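Local coordinates for protein DJ-1 homolog D (Arabidopsis thaliana, PDB 4OGG) that belongs to the DJ-1/PfpI family and carries two such units in a single chain, at residues L201-V213 with G235-G247. Numbering follows the deposited sequence.
Sequences LCGDYMEDYEVKV and GDRCPTAIHDFEG
Tyr205, Met206 and Asp208, at and just before the start of helix 208-213, make three backbone hydrogen bonds to Pro239 and Ala241 of strand 237-244. Tyr205 N gives its hydrogen to Pro239 O at 2.7 Å. Ala241 N bonds to Met206 O, and Asp208 N to Ala241 O at 2.8 Å. The pairing is parallel and short, with Glu207 opposite Ala241.

The carboxylate of Glu207 adds a fourth bond. His243 N meets Glu207 OE1 at 2.9 Å, almost straight at 174°, on the anti lone pair. Glu207 is also the N-cap of the helix: its OE2 accepts from Tyr209 N at 2.7 Å, from above the carboxylate plane, and weakly from Glu210 N. A bend at chi2 (-78°) brings the carboxylate back to these amides. One side chain thus ties the helix start to the strand. His64 NE2 bonds to OE1 as well.

Side-chain packing flanks the pairing. Pro239 CG sits over one face of the Tyr205 ring, 3.9 Å from its centroid, a CH-pi contact displaced toward CZ and CE1. Met206 extends beyond CG and sets its CE against Cys238 CB at 3.8 Å. Asp208 CB lies beside Ile242 CG1 at 3.7 Å. Pro239 CD touches Asp204 OD1, whose salt bridge goes to Lys232.

His243 ND1 bonds to the modified cysteine at position 311, and its NE2 to Glu253. Phe259 of strand 259-260 packs on Met206 and Val211. His55 of the second subunit packs on Pro239. In the second DJ-1/PfpI unit, an alpha/beta fold, the contact thus joins the turn after strand 197-201, short strand 206-207 and the start of helix 208-221 to strand 237-244, which pairs antiparallel with 252-255 and 259-260.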
loop_
_atom_site.group_PDB
_atom_site.type_symbol
_atom_site.label_atom_id
_atom_site.label_comp_id
_atom_site.label_asym_id
_atom_site.label_seq_id
_atom_site.Cartn_x
_atom_site.Cartn_y
_atom_site.Cartn_z
ATOM N N LEU C 201 -3.727 12.474 25.446
ATOM C CA LEU C 201 -2.930 13.386 24.631
ATOM C C LEU C 201 -2.636 12.666 23.321
ATOM O O LEU C 201 -1.778 11.784 23.265
ATOM C CB LEU C 201 -1.626 13.738 25.347
ATOM C CG LEU C 201 -1.793 14.586 26.610
ATOM C CD1 LEU C 201 -0.471 14.697 27.348
ATOM C CD2 LEU C 201 -2.313 15.964 26.215
ATOM N N CYS C 202 -3.361 13.045 22.274
ATOM C CA CYS C 202 -3.219 12.421 20.966
ATOM C C CYS C 202 -2.469 13.274 19.951
ATOM O O CYS C 202 -2.163 14.442 20.200
ATOM C CB CYS C 202 -4.603 12.080 20.408
ATOM S SG CYS C 202 -5.602 11.024 21.491
ATOM N N GLY C 203 -2.187 12.670 18.800
ATOM C CA GLY C 203 -1.487 13.362 17.737
ATOM C C GLY C 203 -1.416 12.493 16.498
ATOM O O GLY C 203 -1.715 11.300 16.555
ATOM N N ASP C 204 -1.019 13.076 15.373
ATOM C CA ASP C 204 -0.926 12.307 14.145
ATOM C C ASP C 204 0.068 11.162 14.259
ATOM O O ASP C 204 1.170 11.316 14.793
ATOM C CB ASP C 204 -0.531 13.201 12.966
ATOM C CG ASP C 204 -1.617 14.188 12.593
ATOM O OD1 ASP C 204 -2.753 14.039 13.089
ATOM O OD2 ASP C 204 -1.334 15.107 11.794
ATOM N N TYR C 205 -0.353 10.008 13.757
ATOM C CA TYR C 205 0.453 8.803 13.737
ATOM C C TYR C 205 0.765 8.160 15.079
ATOM O O TYR C 205 1.797 7.516 15.244
ATOM C CB TYR C 205 1.732 9.060 12.939
ATOM C CG TYR C 205 1.414 9.529 11.538
ATOM C CD1 TYR C 205 0.783 8.682 10.624
ATOM C CD2 TYR C 205 1.682 10.837 11.145
ATOM C CE1 TYR C 205 0.425 9.130 9.358
ATOM C CE2 TYR C 205 1.329 11.293 9.884
ATOM C CZ TYR C 205 0.702 10.437 8.996
ATOM O OH TYR C 205 0.353 10.894 7.747
ATOM N N MET C 206 -0.127 8.340 16.048
ATOM C CA MET C 206 0.057 7.676 17.326
ATOM C C MET C 206 -0.241 6.220 16.951
ATOM O O MET C 206 -0.875 5.972 15.920
ATOM C CB MET C 206 -0.943 8.214 18.357
ATOM C CG MET C 206 -2.382 8.212 17.897
ATOM S SD MET C 206 -3.437 9.140 19.036
ATOM C CE MET C 206 -4.695 9.708 17.906
ATOM N N GLU C 207 0.221 5.260 17.747
ATOM C CA GLU C 207 -0.008 3.855 17.418
ATOM C C GLU C 207 -1.487 3.476 17.526
ATOM O O GLU C 207 -2.152 3.765 18.521
ATOM C CB GLU C 207 0.850 2.945 18.312
ATOM C CG GLU C 207 1.414 1.714 17.589
ATOM C CD GLU C 207 0.398 0.596 17.398
ATOM O OE1 GLU C 207 0.595 -0.242 16.488
ATOM O OE2 GLU C 207 -0.583 0.541 18.163
ATOM N N ASP C 208 -1.970 2.835 16.466
ATOM C CA ASP C 208 -3.350 2.375 16.294
ATOM C C ASP C 208 -3.972 1.699 17.526
ATOM O O ASP C 208 -5.051 2.088 17.977
ATOM C CB ASP C 208 -3.372 1.433 15.079
ATOM C CG ASP C 208 -4.722 0.793 14.833
ATOM O OD1 ASP C 208 -5.554 1.379 14.098
ATOM O OD2 ASP C 208 -4.940 -0.315 15.373
ATOM N N TYR C 209 -3.307 0.683 18.064
ATOM C CA TYR C 209 -3.822 -0.009 19.245
ATOM C C TYR C 209 -3.697 0.832 20.509
ATOM O O TYR C 209 -4.599 0.861 21.343
ATOM C CB TYR C 209 -3.039 -1.291 19.534
ATOM C CG TYR C 209 -3.283 -2.498 18.669
ATOM C CD1 TYR C 209 -4.503 -2.719 18.029
ATOM C CD2 TYR C 209 -2.311 -3.492 18.594
ATOM C CE1 TYR C 209 -4.740 -3.917 17.338
ATOM C CE2 TYR C 209 -2.537 -4.672 17.924
ATOM C CZ TYR C 209 -3.746 -4.887 17.299
ATOM O OH TYR C 209 -3.935 -6.084 16.655
ATOM N N GLU C 210 -2.554 1.494 20.650
ATOM C CA GLU C 210 -2.254 2.269 21.847
ATOM C C GLU C 210 -3.178 3.422 22.174
ATOM O O GLU C 210 -3.220 3.876 23.320
ATOM C CB GLU C 210 -0.794 2.706 21.791
ATOM C CG GLU C 210 0.099 1.483 21.658
ATOM C CD GLU C 210 1.553 1.806 21.443
ATOM O OE1 GLU C 210 2.301 0.872 21.086
ATOM O OE2 GLU C 210 1.946 2.976 21.632
ATOM N N VAL C 211 -3.920 3.903 21.187
ATOM C CA VAL C 211 -4.880 4.956 21.471
ATOM C C VAL C 211 -6.252 4.305 21.674
ATOM O O VAL C 211 -6.910 4.533 22.685
ATOM C CB VAL C 211 -4.978 6.006 20.328
ATOM C CG1 VAL C 211 -5.288 5.332 18.999
ATOM C CG2 VAL C 211 -6.062 7.036 20.666
ATOM N N LYS C 212 -6.653 3.454 20.735
ATOM C CA LYS C 212 -7.968 2.828 20.793
ATOM C C LYS C 212 -8.224 1.881 21.957
ATOM O O LYS C 212 -9.274 1.957 22.595
ATOM C CB LYS C 212 -8.263 2.086 19.486
ATOM C CG LYS C 212 -9.759 1.902 19.210
ATOM C CD LYS C 212 -10.403 3.222 18.777
ATOM C CE LYS C 212 -11.825 3.018 18.264
ATOM N NZ LYS C 212 -12.433 4.284 17.750
ATOM N N VAL C 213 -7.284 0.986 22.234
ATOM C CA VAL C 213 -7.491 0.028 23.312
ATOM C C VAL C 213 -7.657 0.669 24.689
ATOM O O VAL C 213 -8.657 0.425 25.367
ATOM C CB VAL C 213 -6.367 -1.032 23.345
ATOM C CG1 VAL C 213 -6.600 -2.008 24.494
ATOM C CG2 VAL C 213 -6.350 -1.795 22.022
ATOM N N GLY C 235 -14.096 16.338 16.554
ATOM C CA GLY C 235 -14.590 15.999 15.233
ATOM C C GLY C 235 -13.466 15.722 14.254
ATOM O O GLY C 235 -13.598 14.867 13.378
ATOM N N ASP C 236 -12.363 16.452 14.387
ATOM C CA ASP C 236 -11.223 16.248 13.504
ATOM C C ASP C 236 -10.690 14.841 13.710
ATOM O O ASP C 236 -10.936 14.220 14.745
ATOM C CB ASP C 236 -10.110 17.259 13.799
ATOM C CG ASP C 236 -10.478 18.668 13.386
ATOM O OD1 ASP C 236 -10.972 18.840 12.251
ATOM O OD2 ASP C 236 -10.261 19.601 14.187
ATOM N N ARG C 237 -9.961 14.336 12.725
ATOM C CA ARG C 237 -9.402 12.998 12.827
ATOM C C ARG C 237 -7.885 13.013 12.728
ATOM O O ARG C 237 -7.295 13.882 12.081
ATOM C CB ARG C 237 -9.972 12.096 11.732
ATOM C CG ARG C 237 -11.442 11.765 11.908
ATOM C CD ARG C 237 -11.921 10.816 10.824
ATOM N NE ARG C 237 -13.270 10.330 11.094
ATOM C CZ ARG C 237 -13.588 9.541 12.116
ATOM N NH1 ARG C 237 -12.653 9.143 12.968
ATOM N NH2 ARG C 237 -14.844 9.153 12.290
ATOM N N CYS C 238 -7.265 12.050 13.401
ATOM C CA CYS C 238 -5.819 11.885 13.395
ATOM C C CYS C 238 -5.525 10.547 12.748
ATOM O O CYS C 238 -6.147 9.541 13.092
ATOM C CB CYS C 238 -5.255 11.840 14.815
ATOM S SG CYS C 238 -4.992 13.417 15.627
ATOM N N PRO C 239 -4.595 10.517 11.787
ATOM C CA PRO C 239 -4.281 9.233 11.161
ATOM C C PRO C 239 -3.461 8.460 12.193
ATOM O O PRO C 239 -2.825 9.065 13.056
ATOM C CB PRO C 239 -3.458 9.642 9.945
ATOM C CG PRO C 239 -2.726 10.865 10.444
ATOM C CD PRO C 239 -3.829 11.613 11.165
ATOM N N THR C 240 -3.483 7.135 12.137
ATOM C CA THR C 240 -2.703 6.371 13.097
ATOM C C THR C 240 -1.708 5.474 12.387
ATOM O O THR C 240 -1.793 5.263 11.176
ATOM C CB THR C 240 -3.594 5.501 14.009
ATOM O OG1 THR C 240 -4.253 4.496 13.227
ATOM C CG2 THR C 240 -4.627 6.370 14.724
ATOM N N ALA C 241 -0.755 4.956 13.149
ATOM C CA ALA C 241 0.256 4.079 12.592
ATOM C C ALA C 241 0.157 2.704 13.217
ATOM O O ALA C 241 -0.021 2.574 14.428
ATOM C CB ALA C 241 1.653 4.658 12.835
ATOM N N ILE C 242 0.246 1.677 12.381
ATOM C CA ILE C 242 0.224 0.313 12.869
ATOM C C ILE C 242 1.674 -0.141 12.911
ATOM O O ILE C 242 2.345 -0.212 11.881
ATOM C CB ILE C 242 -0.588 -0.614 11.939
ATOM C CG1 ILE C 242 -2.083 -0.351 12.146
ATOM C CG2 ILE C 242 -0.234 -2.073 12.205
ATOM C CD1 ILE C 242 -2.993 -1.254 11.363
ATOM N N HIS C 243 2.169 -0.402 14.113
ATOM C CA HIS C 243 3.538 -0.858 14.277
ATOM C C HIS C 243 3.497 -2.337 14.598
ATOM O O HIS C 243 2.842 -2.767 15.553
ATOM C CB HIS C 243 4.230 -0.064 15.385
ATOM C CG HIS C 243 4.560 1.343 14.991
ATOM N ND1 HIS C 243 4.994 2.290 15.894
ATOM C CD2 HIS C 243 4.540 1.957 13.783
ATOM C CE1 HIS C 243 5.229 3.424 15.262
ATOM N NE2 HIS C 243 4.963 3.249 13.979
ATOM N N ASP C 244 4.202 -3.113 13.784
ATOM C CA ASP C 244 4.225 -4.555 13.930
ATOM C C ASP C 244 5.623 -5.104 13.651
ATOM O O ASP C 244 6.400 -4.504 12.912
ATOM C CB ASP C 244 3.222 -5.152 12.939
ATOM C CG ASP C 244 2.659 -6.476 13.397
ATOM O OD1 ASP C 244 2.990 -6.916 14.517
ATOM O OD2 ASP C 244 1.875 -7.073 12.631
ATOM N N PHE C 245 5.949 -6.238 14.259
ATOM C CA PHE C 245 7.246 -6.853 14.029
ATOM C C PHE C 245 7.052 -7.974 13.022
ATOM O O PHE C 245 6.350 -8.950 13.288
ATOM C CB PHE C 245 7.827 -7.376 15.340
ATOM C CG PHE C 245 8.643 -6.355 16.079
ATOM C CD1 PHE C 245 9.937 -6.050 15.664
ATOM C CD2 PHE C 245 8.110 -5.671 17.166
ATOM C CE1 PHE C 245 10.691 -5.079 16.323
ATOM C CE2 PHE C 245 8.856 -4.696 17.831
ATOM C CZ PHE C 245 10.148 -4.401 17.407
ATOM N N GLU C 246 7.672 -7.819 11.857
ATOM C CA GLU C 246 7.532 -8.798 10.792
ATOM C C GLU C 246 8.836 -9.457 10.355
ATOM O O GLU C 246 8.978 -9.851 9.198
ATOM C CB GLU C 246 6.851 -8.144 9.588
ATOM C CG GLU C 246 5.530 -7.469 9.944
ATOM C CD GLU C 246 4.839 -6.860 8.743
ATOM O OE1 GLU C 246 4.434 -7.621 7.841
ATOM O OE2 GLU C 246 4.702 -5.621 8.700
ATOM N N GLY C 247 9.793 -9.569 11.272
ATOM C CA GLY C 247 11.041 -10.229 10.923
ATOM C C GLY C 247 12.296 -9.386 10.817
ATOM O O GLY C 247 13.398 -9.936 10.820
#